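Local coordinates for protein 5,10-methylenetetrahydrofolate dehydrogenase (Bombyx mori, PDB 5ZF1) that probably catalyses the NADP+-dependent oxidation of 5,10-methylenetetrahydrofolate to 5,10-methenyltetrahydrofolate, a step of one-carbon metabolism, at residues 235-240 against 268-273; 162-167 against 216-221; 226-231 against 261-266. One frame throughout, in Å; residues are numbered along the deposited sequence.

Contact 1: residues 235-240 against 268-273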
ATOM      1  N   ALA B 235      23.006   9.735 -11.235  1.00 20.25           N
ATOM      2  CA  ALA B 235      21.697   9.408 -10.677  1.00 18.20           C
ATOM      3  C   ALA B 235      20.649  10.471 -11.028  1.00 21.80           C
ATOM      4  O   ALA B 235      20.957  11.602 -11.402  1.00 21.33           O
ATOM      5  CB  ALA B 235      21.799   9.258  -9.155  1.00 19.57           C
ATOM      6  N   THR B 236      19.382  10.095 -10.879  1.00 16.08           N
ATOM      7  CA  THR B 236      18.270  10.969 -11.178  1.00 16.04           C
ATOM      8  C   THR B 236      17.698  11.457  -9.860  1.00 21.39           C
ATOM      9  O   THR B 236      17.399  10.641  -8.985  1.00 19.01           O
ATOM     10  CB  THR B 236      17.201  10.220 -11.973  1.00 20.77           C
ATOM     11  OG1 THR B 236      17.759   9.790 -13.224  1.00 19.55           O
ATOM     12  CG2 THR B 236      15.992  11.083 -12.214  1.00 20.79           C
ATOM     13  N   ILE B 237      17.554  12.768  -9.732  1.00 22.03           N
ATOM     14  CA  ILE B 237      17.083  13.419  -8.513  1.00 20.19           C
ATOM     15  C   ILE B 237      15.804  14.170  -8.841  1.00 23.19           C
ATOM     16  O   ILE B 237      15.813  15.096  -9.660  1.00 24.57           O
ATOM     17  CB  ILE B 237      18.140  14.375  -7.939  1.00 21.92           C
ATOM     18  CG1 ILE B 237      19.512  13.695  -7.857  1.00 24.71           C
ATOM     19  CG2 ILE B 237      17.660  14.981  -6.593  1.00 24.93           C
ATOM     20  CD1 ILE B 237      19.629  12.643  -6.795  1.00 25.07           C
ATOM     21  N   ILE B 238      14.706  13.797  -8.187  1.00 21.35           N
ATOM     22  CA  ILE B 238      13.433  14.494  -8.343  1.00 20.43           C
ATOM     23  C   ILE B 238      13.017  15.047  -6.988  1.00 21.44           C
ATOM     24  O   ILE B 238      12.803  14.280  -6.038  1.00 20.13           O
ATOM     25  CB  ILE B 238      12.343  13.584  -8.911  1.00 24.09           C
ATOM     26  CG1 ILE B 238      12.719  13.185 -10.344  1.00 26.61           C
ATOM     27  CG2 ILE B 238      10.977  14.295  -8.861  1.00 25.44           C
ATOM     28  CD1 ILE B 238      11.887  12.066 -10.916  1.00 30.29           C
ATOM     29  N   ASP B 239      12.910  16.376  -6.906  1.00 20.41           N
ATOM     30  CA  ASP B 239      12.399  17.078  -5.735  1.00 24.04           C
ATOM     31  C   ASP B 239      10.908  17.345  -5.927  1.00 23.14           C
ATOM     32  O   ASP B 239      10.516  18.129  -6.795  1.00 21.34           O
ATOM     33  CB  ASP B 239      13.195  18.369  -5.520  1.00 22.53           C
ATOM     34  CG  ASP B 239      12.900  19.030  -4.192  1.00 32.95           C
ATOM     35  OD1 ASP B 239      11.978  18.579  -3.487  1.00 26.35           O
ATOM     36  OD2 ASP B 239      13.610  20.007  -3.845  1.00 33.65           O
ATOM     37  N   VAL B 240      10.071  16.701  -5.103  1.00 22.13           N
ATOM     38  CA  VAL B 240       8.625  16.822  -5.279  1.00 19.63           C
ATOM     39  C   VAL B 240       8.148  18.225  -4.901  1.00 32.64           C
ATOM     40  O   VAL B 240       7.126  18.701  -5.412  1.00 33.18           O
ATOM     41  CB  VAL B 240       7.900  15.719  -4.477  1.00 21.58           C
ATOM     42  CG1 VAL B 240       6.403  15.828  -4.640  1.00 26.89           C
ATOM     43  CG2 VAL B 240       8.371  14.347  -4.945  1.00 30.19           C
ATOM     44  N   GLY B 268      22.804  12.763 -13.035  1.00 24.13           N
ATOM     45  CA  GLY B 268      22.533  12.630 -14.458  1.00 28.32           C
ATOM     46  C   GLY B 268      21.313  13.402 -14.914  1.00 32.96           C
ATOM     47  O   GLY B 268      21.256  13.847 -16.061  1.00 26.40           O
ATOM     48  N   ALA B 269      20.325  13.578 -14.038  1.00 22.50           N
ATOM     49  CA  ALA B 269      19.103  14.292 -14.378  1.00 23.58           C
ATOM     50  C   ALA B 269      18.551  14.852 -13.080  1.00 25.75           C
ATOM     51  O   ALA B 269      18.702  14.213 -12.041  1.00 23.80           O
ATOM     52  CB  ALA B 269      18.079  13.376 -15.053  1.00 27.68           C
ATOM     53  N   ILE B 270      17.953  16.044 -13.130  1.00 22.80           N
ATOM     54  CA  ILE B 270      17.526  16.710 -11.903  1.00 20.33           C
ATOM     55  C   ILE B 270      16.345  17.628 -12.188  1.00 27.37           C
ATOM     56  O   ILE B 270      16.239  18.229 -13.259  1.00 28.38           O
ATOM     57  CB  ILE B 270      18.701  17.498 -11.274  1.00 26.73           C
ATOM     58  CG1 ILE B 270      18.361  17.969  -9.859  1.00 29.45           C
ATOM     59  CG2 ILE B 270      19.096  18.680 -12.170  1.00 28.42           C
ATOM     60  CD1 ILE B 270      19.549  18.650  -9.155  1.00 30.99           C
ATOM     61  N   THR B 271      15.450  17.744 -11.213  1.00 24.45           N
ATOM     62  CA  THR B 271      14.446  18.791 -11.280  1.00 28.12           C
ATOM     63  C   THR B 271      15.107  20.161 -11.147  1.00 34.73           C
ATOM     64  O   THR B 271      16.031  20.332 -10.345  1.00 30.42           O
ATOM     65  CB  THR B 271      13.402  18.612 -10.176  1.00 33.30           C
ATOM     66  OG1 THR B 271      14.050  18.140  -8.989  1.00 24.98           O
ATOM     67  CG2 THR B 271      12.367  17.587 -10.625  1.00 23.56           C
ATOM     68  N   PRO B 272      14.670  21.146 -11.922  1.00 34.42           N
ATOM     69  CA  PRO B 272      15.151  22.522 -11.753  1.00 38.74           C
ATOM     70  C   PRO B 272      14.493  23.164 -10.538  1.00 36.97           C
ATOM     71  O   PRO B 272      13.731  22.535  -9.808  1.00 34.08           O
ATOM     72  CB  PRO B 272      14.707  23.203 -13.045  1.00 33.60           C
ATOM     73  CG  PRO B 272      13.413  22.490 -13.378  1.00 35.23           C
ATOM     74  CD  PRO B 272      13.653  21.039 -12.980  1.00 30.38           C
ATOM     75  N   VAL B 273      14.798  24.442 -10.331  1.00 38.79           N
ATOM     76  CA  VAL B 273      14.214  25.212  -9.234  1.00 43.66           C
ATOM     77  C   VAL B 273      13.504  26.428  -9.821  1.00 50.01           C
ATOM     78  O   VAL B 273      14.172  27.358 -10.290  1.00 51.07           O
ATOM     79  CB  VAL B 273      15.283  25.630  -8.209  1.00 41.26           C
ATOM     80  CG1 VAL B 273      14.628  26.253  -6.981  1.00 41.73           C
ATOM     81  CG2 VAL B 273      16.130  24.442  -7.809  1.00 42.31           C
TER

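Contact 2: residues 162-167 against 216-221. With SO4 (sulfate ion), chain E.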
ATOM      1  N   VAL B 162      15.384   5.363  -4.051  1.00 11.77           N
ATOM      2  CA  VAL B 162      15.130   5.763  -2.667  1.00 12.80           C
ATOM      3  C   VAL B 162      14.031   6.813  -2.701  1.00 16.32           C
ATOM      4  O   VAL B 162      14.144   7.810  -3.420  1.00 14.99           O
ATOM      5  CB  VAL B 162      16.403   6.315  -1.997  1.00 13.76           C
ATOM      6  CG1 VAL B 162      16.063   6.930  -0.604  1.00 16.39           C
ATOM      7  CG2 VAL B 162      17.452   5.226  -1.884  1.00 16.57           C
ATOM      8  N   VAL B 163      12.985   6.619  -1.896  1.00 11.99           N
ATOM      9  CA  VAL B 163      11.938   7.620  -1.735  1.00 11.32           C
ATOM     10  C   VAL B 163      12.089   8.144  -0.320  1.00 14.69           C
ATOM     11  O   VAL B 163      12.001   7.358   0.628  1.00 15.48           O
ATOM     12  CB  VAL B 163      10.538   7.028  -1.940  1.00 16.20           C
ATOM     13  CG1 VAL B 163       9.482   8.125  -1.733  1.00 16.88           C
ATOM     14  CG2 VAL B 163      10.397   6.394  -3.346  1.00 17.98           C
ATOM     15  N   ILE B 164      12.328   9.446  -0.180  1.00 15.03           N
ATOM     16  CA  ILE B 164      12.468  10.079   1.136  1.00 14.08           C
ATOM     17  C   ILE B 164      11.117  10.695   1.463  1.00 14.74           C
ATOM     18  O   ILE B 164      10.730  11.704   0.870  1.00 17.95           O
ATOM     19  CB  ILE B 164      13.588  11.135   1.158  1.00 15.55           C
ATOM     20  CG1 ILE B 164      14.908  10.516   0.711  1.00 17.87           C
ATOM     21  CG2 ILE B 164      13.734  11.713   2.599  1.00 17.64           C
ATOM     22  CD1 ILE B 164      16.036  11.493   0.537  1.00 18.83           C
ATOM     23  N   GLY B 165      10.377  10.071   2.374  1.00 15.85           N
ATOM     24  CA  GLY B 165       9.025  10.520   2.685  1.00 15.78           C
ATOM     25  C   GLY B 165       8.074   9.356   2.529  1.00 16.46           C
ATOM     26  O   GLY B 165       8.108   8.615   1.548  1.00 16.83           O
ATOM     27  N   ARG B 166       7.215   9.163   3.540  1.00 15.87           N
ATOM     28  CA  ARG B 166       6.251   8.064   3.579  1.00 13.50           C
ATOM     29  C   ARG B 166       4.807   8.553   3.695  1.00 14.68           C
ATOM     30  O   ARG B 166       3.920   7.770   4.080  1.00 16.10           O
ATOM     31  CB  ARG B 166       6.569   7.106   4.735  1.00 11.82           C
ATOM     32  CG  ARG B 166       6.506   7.781   6.110  1.00 16.18           C
ATOM     33  CD  ARG B 166       6.856   6.820   7.236  1.00 15.89           C
ATOM     34  NE  ARG B 166       6.914   7.591   8.487  1.00 17.16           N
ATOM     35  CZ  ARG B 166       7.249   7.093   9.673  1.00 18.65           C
ATOM     36  NH1 ARG B 166       7.543   5.807   9.810  1.00 15.65           N
ATOM     37  NH2 ARG B 166       7.284   7.899  10.723  1.00 17.85           N
ATOM     38  N   SER B 167       4.545   9.820   3.381  1.00 15.79           N
ATOM     39  CA  SER B 167       3.194  10.353   3.553  1.00 17.11           C
ATOM     40  C   SER B 167       2.171   9.540   2.755  1.00 17.87           C
ATOM     41  O   SER B 167       2.443   9.047   1.655  1.00 17.05           O
ATOM     42  CB  SER B 167       3.138  11.826   3.133  1.00 19.93           C
ATOM     43  OG  SER B 167       3.273  11.981   1.717  1.00 20.60           O
ATOM     44  N   ILE B 216      16.674   9.158  -6.663  1.00 15.90           N
ATOM     45  CA  ILE B 216      16.237   9.681  -5.360  1.00 13.40           C
ATOM     46  C   ILE B 216      15.042  10.587  -5.592  1.00 15.54           C
ATOM     47  O   ILE B 216      15.091  11.496  -6.427  1.00 17.67           O
ATOM     48  CB  ILE B 216      17.355  10.450  -4.632  1.00 14.82           C
ATOM     49  CG1 ILE B 216      18.601   9.588  -4.466  1.00 15.23           C
ATOM     50  CG2 ILE B 216      16.852  10.968  -3.221  1.00 15.94           C
ATOM     51  CD1 ILE B 216      19.797  10.413  -3.893  1.00 22.62           C
ATOM     52  N   ILE B 217      13.966  10.338  -4.848  1.00 15.28           N
ATOM     53  CA  ILE B 217      12.764  11.155  -4.890  0.54 14.20           C
ATOM     54  C   ILE B 217      12.549  11.699  -3.489  1.00 18.47           C
ATOM     55  O   ILE B 217      12.380  10.923  -2.551  1.00 20.10           O
ATOM     56  CB  ILE B 217      11.547  10.342  -5.352  0.54 17.77           C
ATOM     57  CG1 ILE B 217      11.722   9.940  -6.816  0.54 16.92           C
ATOM     58  CG2 ILE B 217      10.264  11.148  -5.146  0.54 19.77           C
ATOM     59  CD1 ILE B 217      10.890   8.752  -7.233  0.54 18.61           C
ATOM     60  N   THR B 218      12.592  13.030  -3.336  1.00 20.09           N
ATOM     61  CA  THR B 218      12.362  13.675  -2.035  0.56 18.35           C
ATOM     62  C   THR B 218      10.916  14.153  -1.981  1.00 21.07           C
ATOM     63  O   THR B 218      10.559  15.119  -2.660  1.00 22.12           O
ATOM     64  CB  THR B 218      13.319  14.844  -1.777  0.56 26.36           C
ATOM     65  OG1 THR B 218      13.056  15.923  -2.689  0.56 22.71           O
ATOM     66  CG2 THR B 218      14.776  14.416  -1.885  0.56 23.51           C
ATOM     67  N   ALA B 219      10.084  13.483  -1.173  1.00 19.74           N
ATOM     68  CA  ALA B 219       8.661  13.761  -1.091  1.00 19.03           C
ATOM     69  C   ALA B 219       8.250  14.228   0.292  1.00 24.80           C
ATOM     70  O   ALA B 219       7.076  14.538   0.507  1.00 34.76           O
ATOM     71  CB  ALA B 219       7.847  12.511  -1.459  1.00 23.05           C
ATOM     72  N   THR B 220       9.183  14.295   1.218  1.00 23.90           N
ATOM     73  CA  THR B 220       8.844  14.611   2.592  1.00 26.45           C
ATOM     74  C   THR B 220       8.599  16.104   2.779  1.00 31.85           C
ATOM     75  O   THR B 220       9.169  16.950   2.086  1.00 31.23           O
ATOM     76  CB  THR B 220       9.946  14.129   3.526  1.00 25.08           C
ATOM     77  OG1 THR B 220       9.637  14.553   4.856  1.00 26.37           O
ATOM     78  CG2 THR B 220      11.296  14.687   3.100  1.00 25.54           C
ATOM     79  N   GLY B 221       7.718  16.418   3.723  1.00 24.28           N
ATOM     80  CA  GLY B 221       7.437  17.787   4.104  1.00 33.16           C
ATOM     81  C   GLY B 221       8.387  18.351   5.131  1.00 38.53           C
ATOM     82  O   GLY B 221       8.368  19.556   5.395  1.00 35.98           O
TER
HETATM   83  S   SO4 E 401       8.237  11.617   6.539  1.00 19.71           S
HETATM   84  O1  SO4 E 401       7.140  11.137   5.698  1.00 18.04           O
HETATM   85  O2  SO4 E 401       9.521  11.773   5.885  1.00 21.34           O
HETATM   86  O3  SO4 E 401       7.829  12.921   7.043  1.00 24.10           O
HETATM   87  O4  SO4 E 401       8.417  10.715   7.688  1.00 18.92           O

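Contact 3: residues 226-231 against 261-266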
ATOM      1  N   ILE B 226      19.603  17.034   0.175  1.00 32.30           N
ATOM      2  CA  ILE B 226      20.418  16.162  -0.661  1.00 28.68           C
ATOM      3  C   ILE B 226      21.672  16.943  -1.027  1.00 27.93           C
ATOM      4  O   ILE B 226      21.596  17.950  -1.730  1.00 31.40           O
ATOM      5  CB  ILE B 226      19.667  15.705  -1.915  1.00 25.16           C
ATOM      6  CG1 ILE B 226      18.365  14.998  -1.538  1.00 27.98           C
ATOM      7  CG2 ILE B 226      20.543  14.771  -2.722  1.00 29.24           C
ATOM      8  CD1 ILE B 226      18.568  13.796  -0.663  1.00 28.32           C
ATOM      9  N   LYS B 227      22.816  16.488  -0.545  1.00 30.52           N
ATOM     10  CA  LYS B 227      24.096  17.102  -0.860  1.00 31.24           C
ATOM     11  C   LYS B 227      24.828  16.274  -1.904  1.00 33.28           C
ATOM     12  O   LYS B 227      24.541  15.094  -2.108  1.00 29.83           O
ATOM     13  CB  LYS B 227      24.961  17.239   0.394  1.00 36.19           C
ATOM     14  CG  LYS B 227      24.213  17.703   1.625  1.00 39.92           C
ATOM     15  CD  LYS B 227      25.182  17.905   2.783  1.00 50.33           C
ATOM     16  CE  LYS B 227      24.799  17.084   4.010  1.00 51.50           C
ATOM     17  NZ  LYS B 227      24.920  15.610   3.807  1.00 46.68           N
ATOM     18  N   ALA B 228      25.811  16.907  -2.553  1.00 36.58           N
ATOM     19  CA  ALA B 228      26.510  16.255  -3.654  1.00 36.52           C
ATOM     20  C   ALA B 228      27.187  14.961  -3.216  1.00 27.41           C
ATOM     21  O   ALA B 228      27.259  14.005  -3.999  1.00 30.82           O
ATOM     22  CB  ALA B 228      27.531  17.214  -4.270  1.00 38.41           C
ATOM     23  N   ASP B 229      27.663  14.892  -1.969  1.00 33.60           N
ATOM     24  CA  ASP B 229      28.306  13.665  -1.512  1.00 30.18           C
ATOM     25  C   ASP B 229      27.314  12.540  -1.248  1.00 30.94           C
ATOM     26  O   ASP B 229      27.742  11.426  -0.921  1.00 27.08           O
ATOM     27  CB  ASP B 229      29.131  13.940  -0.253  1.00 40.61           C
ATOM     28  CG  ASP B 229      28.296  14.489   0.887  1.00 45.74           C
ATOM     29  OD1 ASP B 229      27.119  14.833   0.659  1.00 49.67           O
ATOM     30  OD2 ASP B 229      28.826  14.580   2.017  1.00 57.99           O
ATOM     31  N   MET B 230      26.016  12.798  -1.382  1.00 26.44           N
ATOM     32  CA  MET B 230      25.002  11.767  -1.232  1.00 22.68           C
ATOM     33  C   MET B 230      24.580  11.172  -2.560  1.00 22.61           C
ATOM     34  O   MET B 230      23.759  10.259  -2.573  1.00 24.05           O
ATOM     35  CB  MET B 230      23.769  12.334  -0.514  1.00 20.70           C
ATOM     36  CG  MET B 230      24.049  12.724   0.944  1.00 28.09           C
ATOM     37  SD  MET B 230      22.785  13.768   1.687  1.00 28.76           S
ATOM     38  CE  MET B 230      21.318  12.746   1.487  1.00 27.66           C
ATOM     39  N   VAL B 231      25.109  11.669  -3.677  1.00 21.82           N
ATOM     40  CA  VAL B 231      24.546  11.374  -4.989  1.00 23.50           C
ATOM     41  C   VAL B 231      25.506  10.475  -5.751  1.00 26.90           C
ATOM     42  O   VAL B 231      26.712  10.747  -5.826  1.00 25.96           O
ATOM     43  CB  VAL B 231      24.228  12.662  -5.759  1.00 27.07           C
ATOM     44  CG1 VAL B 231      23.709  12.345  -7.173  1.00 26.28           C
ATOM     45  CG2 VAL B 231      23.209  13.472  -4.977  1.00 28.64           C
ATOM     46  N   GLU B 261      23.090  23.593  -7.003  1.00 45.85           N
ATOM     47  CA  GLU B 261      24.303  23.963  -7.725  1.00 48.96           C
ATOM     48  C   GLU B 261      25.337  22.846  -7.688  1.00 41.54           C
ATOM     49  O   GLU B 261      25.938  22.514  -8.715  1.00 44.85           O
ATOM     50  CB  GLU B 261      24.894  25.257  -7.165  1.00 51.75           C
ATOM     51  CG  GLU B 261      26.160  25.689  -7.894  1.00 59.78           C
ATOM     52  CD  GLU B 261      26.783  26.954  -7.329  1.00 63.55           C
ATOM     53  OE1 GLU B 261      26.056  27.760  -6.710  1.00 64.98           O
ATOM     54  OE2 GLU B 261      28.004  27.143  -7.512  1.00 70.53           O
ATOM     55  N   GLU B 262      25.545  22.237  -6.521  1.00 36.92           N
ATOM     56  CA  GLU B 262      26.551  21.185  -6.429  1.00 40.29           C
ATOM     57  C   GLU B 262      26.023  19.854  -6.951  1.00 37.97           C
ATOM     58  O   GLU B 262      26.741  19.137  -7.657  1.00 39.13           O
ATOM     59  CB  GLU B 262      27.038  21.040  -4.990  1.00 35.09           C
ATOM     60  CG  GLU B 262      27.989  22.148  -4.538  1.00 49.06           C
ATOM     61  CD  GLU B 262      29.019  22.519  -5.602  1.00 56.15           C
ATOM     62  OE1 GLU B 262      29.731  21.618  -6.102  1.00 56.93           O
ATOM     63  OE2 GLU B 262      29.113  23.720  -5.941  1.00 64.53           O
ATOM     64  N   VAL B 263      24.768  19.517  -6.637  1.00 38.73           N
ATOM     65  CA  VAL B 263      24.240  18.223  -7.055  1.00 32.66           C
ATOM     66  C   VAL B 263      24.090  18.163  -8.566  1.00 32.22           C
ATOM     67  O   VAL B 263      24.276  17.100  -9.167  1.00 32.79           O
ATOM     68  CB  VAL B 263      22.916  17.929  -6.324  1.00 33.95           C
ATOM     69  CG1 VAL B 263      22.161  16.768  -6.983  1.00 27.73           C
ATOM     70  CG2 VAL B 263      23.212  17.609  -4.878  1.00 31.00           C
ATOM     71  N   SER B 264      23.790  19.303  -9.206  1.00 34.58           N
ATOM     72  CA  SER B 264      23.710  19.355 -10.665  1.00 30.61           C
ATOM     73  C   SER B 264      25.024  18.963 -11.324  1.00 34.98           C
ATOM     74  O   SER B 264      25.020  18.490 -12.464  1.00 35.56           O
ATOM     75  CB  SER B 264      23.302  20.752 -11.132  1.00 40.64           C
ATOM     76  OG  SER B 264      22.033  21.120 -10.620  1.00 47.40           O
ATOM     77  N   LYS B 265      26.154  19.162 -10.635  1.00 37.23           N
ATOM     78  CA  LYS B 265      27.455  18.743 -11.146  1.00 37.54           C
ATOM     79  C   LYS B 265      27.678  17.239 -11.056  1.00 44.73           C
ATOM     80  O   LYS B 265      28.634  16.737 -11.657  1.00 42.86           O
ATOM     81  CB  LYS B 265      28.584  19.446 -10.385  1.00 38.31           C
ATOM     82  CG  LYS B 265      28.597  20.958 -10.470  1.00 50.31           C
ATOM     83  CD  LYS B 265      29.714  21.510  -9.591  1.00 55.37           C
ATOM     84  CE  LYS B 265      29.661  23.024  -9.479  1.00 62.37           C
ATOM     85  NZ  LYS B 265      30.450  23.507  -8.307  1.00 55.81           N
ATOM     86  N   ILE B 266      26.843  16.513 -10.316  1.00 34.80           N
ATOM     87  CA  ILE B 266      27.024  15.087 -10.098  1.00 40.37           C
ATOM     88  C   ILE B 266      25.920  14.269 -10.755  1.00 33.24           C
ATOM     89  O   ILE B 266      26.189  13.233 -11.367  1.00 34.73           O
ATOM     90  CB  ILE B 266      27.104  14.770  -8.585  1.00 35.34           C
ATOM     91  CG1 ILE B 266      28.120  15.681  -7.894  1.00 44.54           C
ATOM     92  CG2 ILE B 266      27.453  13.300  -8.374  1.00 38.74           C
ATOM     93  CD1 ILE B 266      29.545  15.430  -8.332  1.00 43.84           C
TER

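Contact 1: residues 235-240 against 268-273
In the parallel sheet of the Rossmann-type NAD(P)-binding domain, strand 236-239 runs beside strand 269-270, with T236 paired to A269 and I237 to I270. The exchange between them is the usual parallel one, in which a single residue serves its neighbour with both its N-H and its carbonyl: I237 N donates to A269 O (3.0 Å), and I237 O accepts from T271 N (3.1 Å). At the start of the pair A235 O takes a bent bond from G268 N (2.7 Å, 139° at the hydrogen) and a weak one from A269 N. Beyond the last bridge the pattern continues through a side chain. T271 holds OG1 between its backbone N and carbonyl carbon (chi1 37°), which turns the hydroxyl toward the partner strand, where it accepts from D239 N at 3.0 Å along a nearly straight line (168°). The methyl CG2 of T271 meets CG2 of I238 at 4.0 Å, the two side chains crossing at about a right angle on the side that helix 140-151 covers. On the opposite face CG1 of I270 rests against CB of I237 (4.1 Å), below helix 260-263. A hydroxyl thus stands in for a strand carbonyl, satisfying the D239 amide as chain 268-273 turns away, while the D239 carboxylate accepts from the amides of D257 and G241.

Contact 2: residues 162-167 against 216-221
R166 and T220 come together through a sulfate ion, and the flat group here is the guanidinium of R166: sulfate O4 approaches its NE obliquely at 3.6 Å, while NH1 forms a salt bridge with D191 of the second subunit. The sulfate, probably from the crystallisation liquor, is gripped from both strand ends. R166 N donates to O1 (2.9 Å, 174°), and T220 OG1 donates to O2 (3.0 Å), its hydroxyl set opposite its backbone N (chi1 175°) and also hydrogen-bonded to L222 N. R199 NE adds a further bond. Behind the ion, strands 160-164 and 215-218 run parallel: I164 N donates to I217 O (2.8 Å), and I164 O accepts from A219 N (2.8 Å). I164 reaches both the neighbouring strand, with CD1 on I216 CG2 (3.9 Å), and the loop after it, with CG2 on T220 CG2 (3.9 Å). Replacing I164 with an alanine would probably open a gap under the T220 methyl, allowing the threonine that holds the anion to shift. At G165 a side chain would collide with the T220 amide, so the absence of one lets the two loops close up. The N-H of R166, the hydroxyl of T220 and the side chain of R199, gathered at the C-terminal ends of Rossmann strands, suit a bound phosphate, and the site is consistent with recognition of a phosphate of NADP+.

Contact 3: residues 226-231 against 261-266
V263 of helix 260-263 is the main bump, pressing a branched side chain into a hollow in loop 226-231. Its CG2 enters against the backbone, touching I226 O at 3.6 Å and A228 N at the same distance, so the peptides around K227 form the floor of the hollow. With CG1 placed opposite the backbone N (chi1 166°), that methyl leans on V231 CG2 (4.0 Å), which CG2 also touches, the two valines crossing at about a right angle. The fit is reciprocal. A228 offers its methyl as a bump in the other direction, and CB settles between E262 CB (3.9 Å) and I266 CG1 (4.0 Å), residues four apart along their chain. I266 then completes the cover by laying CG2 against V231 O (3.7 Å). No hydrogen bond spans the two segments, which meet by van der Waals packing. The polar end of E262 turns aside to K265, whose NZ meets OE2 at 2.7 Å. The contact lies over one face of the sheet: V263 and V231 both rest on I237 of strand 236-239, V263 also reaches I270 of strand 269-270, and M230 packs against helix 203-211.

How the contacts relate
All three contacts belong to one NAD(P)-binding domain and illustrate how a parallel sheet is paired and then covered. Contacts 1 and 2, with centres about 13 Å apart, are joined by neighbouring strands 236-239 and 215-218, where T236 O and I216 N lie 2.8 Å apart in a probable hydrogen bond. Contact 3 covers both: S264 OG lies 3.8 Å from I270 CD1, and I226 CD1 lies 3.6 Å from I164 CD1. Its centre is about 10 Å from that of contact 1 and about 17 Å from that of contact 2. Only contact 2 includes the sulfate, held where its strands give way to loops; contact 1 continues the same sheet and contact 3 packs on it.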